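Side-chain contact in AT-less polyketide synthase (Streptomyces platensis subsp. rosaceus, PDB 4TKT), which probably catalyses decarboxylative Claisen condensation, extending the polyketide chain as a ketosynthase domain of the isomigrastatin assembly line: residues 99-102 / 103-107. Sequence-based numbering, arbitrary orientation.
Sequences LQCA and HTTLE
Two threonine hydroxyls and one amide N-H converge on the carbonyl oxygen of Cys101, so that a single, largely buried turn of helix 93-109 carries three bonds on one acceptor. Thr105 OG1 lies 2.7 Å from Cys101 O and approaches from beyond the oxygen (C=O...donor angle 143°), tilted out of the carbonyl plane. Its placement follows from the first torsion, which sets OG1 beside the backbone N, anti to the carbonyl carbon, and turns it back toward the preceding turn, while CG2 runs anti to that N. Thr104 OG1, also 2.7 Å from Cys101 O, comes instead from above the carbonyl plane, nearly at right angles to the C=O bond (107°). Here chi1 of 52° wedges the hydroxyl between its own N and carbonyl carbon and leaves the methyl CG2 3.2 Å from Gln100 O. The usual helical bond from Thr105 N completes the trio on Cys101 O. This helix belongs to the ketosynthase portion of a thiolase-type fold, where it packs on the central mixed sheet: Thr104 and Thr105 rest on Ala15 of strand 9-17, and Cys101 on Val253 and Ala255 of strand 252-260. A valine at Thr104 removes the out-of-plane hydroxyl, and Cys101 O would probably be held by the two donors of Thr105 alone. The SG of Cys101 stands 4.2 Å from Thr105 OG1, a loose approach on the sheet side. Around the helix, Leu106 reaches back with CD1 to 3.3 Å from Ala102 O, the same oxygen that accepts Leu106 N at 3.2 Å. Ala102 and Leu106 both touch helix 163-173, through Val169 and Leu173 respectively, whereas the imidazole of His103 swings off the helix to meet Phe80 edge-to-face.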
ATOM      1  N   LEU A  99      -4.054   0.561 -10.394  1.00 21.51           N
ATOM      2  CA  LEU A  99      -3.164   0.030 -11.421  1.00 22.09           C
ATOM      3  C   LEU A  99      -1.721   0.418 -11.127  1.00 28.69           C
ATOM      4  O   LEU A  99      -0.830  -0.429 -11.125  1.00 38.95           O
ATOM      5  CB  LEU A  99      -3.571   0.533 -12.808  1.00 22.14           C
ATOM      6  CG  LEU A  99      -4.471  -0.380 -13.640  1.00 34.43           C
ATOM      7  CD1 LEU A  99      -4.879   0.306 -14.933  1.00 37.12           C
ATOM      8  CD2 LEU A  99      -3.766  -1.696 -13.930  1.00 32.03           C
ATOM      9  N   GLN A 100      -1.502   1.705 -10.870  1.00 23.08           N
ATOM     10  CA  GLN A 100      -0.164   2.216 -10.591  1.00 27.39           C
ATOM     11  C   GLN A 100       0.370   1.668  -9.271  1.00 24.23           C
ATOM     12  O   GLN A 100       1.556   1.374  -9.142  1.00 31.94           O
ATOM     13  CB  GLN A 100      -0.176   3.747 -10.579  1.00 31.50           C
ATOM     14  CG  GLN A 100      -0.477   4.351 -11.947  1.00 42.31           C
ATOM     15  CD  GLN A 100      -0.400   5.866 -11.965  1.00 39.35           C
ATOM     16  OE1 GLN A 100      -0.467   6.517 -10.922  1.00 36.10           O
ATOM     17  NE2 GLN A 100      -0.258   6.436 -13.157  1.00 25.13           N
ATOM     18  N   CYS A 101      -0.523   1.525  -8.299  1.00 23.57           N
ATOM     19  CA  CYS A 101      -0.186   0.919  -7.020  1.00 23.80           C
ATOM     20  C   CYS A 101       0.250  -0.535  -7.184  1.00 24.04           C
ATOM     21  O   CYS A 101       1.212  -0.980  -6.560  1.00 30.96           O
ATOM     22  CB  CYS A 101      -1.378   1.001  -6.072  1.00 23.05           C
ATOM     23  SG  CYS A 101      -1.100   0.261  -4.457  1.00 41.67           S
ATOM     24  N   ALA A 102      -0.469  -1.272  -8.025  1.00 29.28           N
ATOM     25  CA  ALA A 102      -0.157  -2.673  -8.287  1.00 23.82           C
ATOM     26  C   ALA A 102       1.247  -2.836  -8.859  1.00 24.89           C
ATOM     27  O   ALA A 102       2.006  -3.702  -8.425  1.00 29.51           O
ATOM     28  CB  ALA A 102      -1.178  -3.272  -9.234  1.00 23.24           C
ATOM     29  N   HIS A 103       1.587  -2.002  -9.833  1.00 25.13           N
ATOM     30  CA  HIS A 103       2.897  -2.079 -10.463  1.00 28.36           C
ATOM     31  C   HIS A 103       4.004  -1.749  -9.473  1.00 33.05           C
ATOM     32  O   HIS A 103       5.001  -2.468  -9.387  1.00 36.55           O
ATOM     33  CB  HIS A 103       2.984  -1.142 -11.665  1.00 29.57           C
ATOM     34  CG  HIS A 103       4.286  -1.231 -12.398  1.00 33.76           C
ATOM     35  ND1 HIS A 103       4.626  -2.313 -13.180  1.00 33.38           N
ATOM     36  CD2 HIS A 103       5.339  -0.382 -12.450  1.00 36.09           C
ATOM     37  CE1 HIS A 103       5.829  -2.123 -13.690  1.00 35.91           C
ATOM     38  NE2 HIS A 103       6.284  -0.960 -13.263  1.00 38.52           N
ATOM     39  N   THR A 104       3.823  -0.663  -8.726  1.00 27.00           N
ATOM     40  CA  THR A 104       4.816  -0.244  -7.741  1.00 32.77           C
ATOM     41  C   THR A 104       5.056  -1.335  -6.700  1.00 29.71           C
ATOM     42  O   THR A 104       6.169  -1.480  -6.197  1.00 31.20           O
ATOM     43  CB  THR A 104       4.397   1.055  -7.027  1.00 32.49           C
ATOM     44  OG1 THR A 104       3.069   0.911  -6.522  1.00 61.87           O
ATOM     45  CG2 THR A 104       4.425   2.224  -7.989  1.00 30.47           C
ATOM     46  N   THR A 105       4.017  -2.108  -6.392  1.00 27.25           N
ATOM     47  CA  THR A 105       4.137  -3.178  -5.406  1.00 35.19           C
ATOM     48  C   THR A 105       5.005  -4.311  -5.940  1.00 33.20           C
ATOM     49  O   THR A 105       5.803  -4.892  -5.203  1.00 36.15           O
ATOM     50  CB  THR A 105       2.763  -3.747  -4.998  1.00 30.40           C
ATOM     51  OG1 THR A 105       1.888  -2.679  -4.617  1.00 29.96           O
ATOM     52  CG2 THR A 105       2.915  -4.705  -3.825  1.00 26.88           C
ATOM     53  N   LEU A 106       4.852  -4.625  -7.221  1.00 29.75           N
ATOM     54  CA  LEU A 106       5.680  -5.649  -7.844  1.00 29.26           C
ATOM     55  C   LEU A 106       7.137  -5.204  -7.885  1.00 30.67           C
ATOM     56  O   LEU A 106       8.047  -6.001  -7.661  1.00 41.98           O
ATOM     57  CB  LEU A 106       5.184  -5.972  -9.253  1.00 28.87           C
ATOM     58  CG  LEU A 106       4.225  -7.157  -9.382  1.00 30.14           C
ATOM     59  CD1 LEU A 106       2.898  -6.890  -8.683  1.00 27.03           C
ATOM     60  CD2 LEU A 106       4.003  -7.499 -10.841  1.00 28.36           C
ATOM     61  N   GLU A 107       7.355  -3.925  -8.163  1.00 30.66           N
ATOM     62  CA  GLU A 107       8.709  -3.397  -8.237  1.00 37.88           C
ATOM     63  C   GLU A 107       9.361  -3.373  -6.861  1.00 37.44           C
ATOM     64  O   GLU A 107      10.561  -3.613  -6.737  1.00 41.67           O
ATOM     65  CB  GLU A 107       8.712  -2.000  -8.858  1.00 38.90           C
ATOM     66  CG  GLU A 107       8.411  -2.002 -10.350  1.00 43.06           C
ATOM     67  CD  GLU A 107       8.559  -0.632 -10.982  1.00 52.61           C
ATOM     68  OE1 GLU A 107       8.087   0.355 -10.383  1.00 55.79           O
ATOM     69  OE2 GLU A 107       9.151  -0.544 -12.079  1.00 59.92           O
TER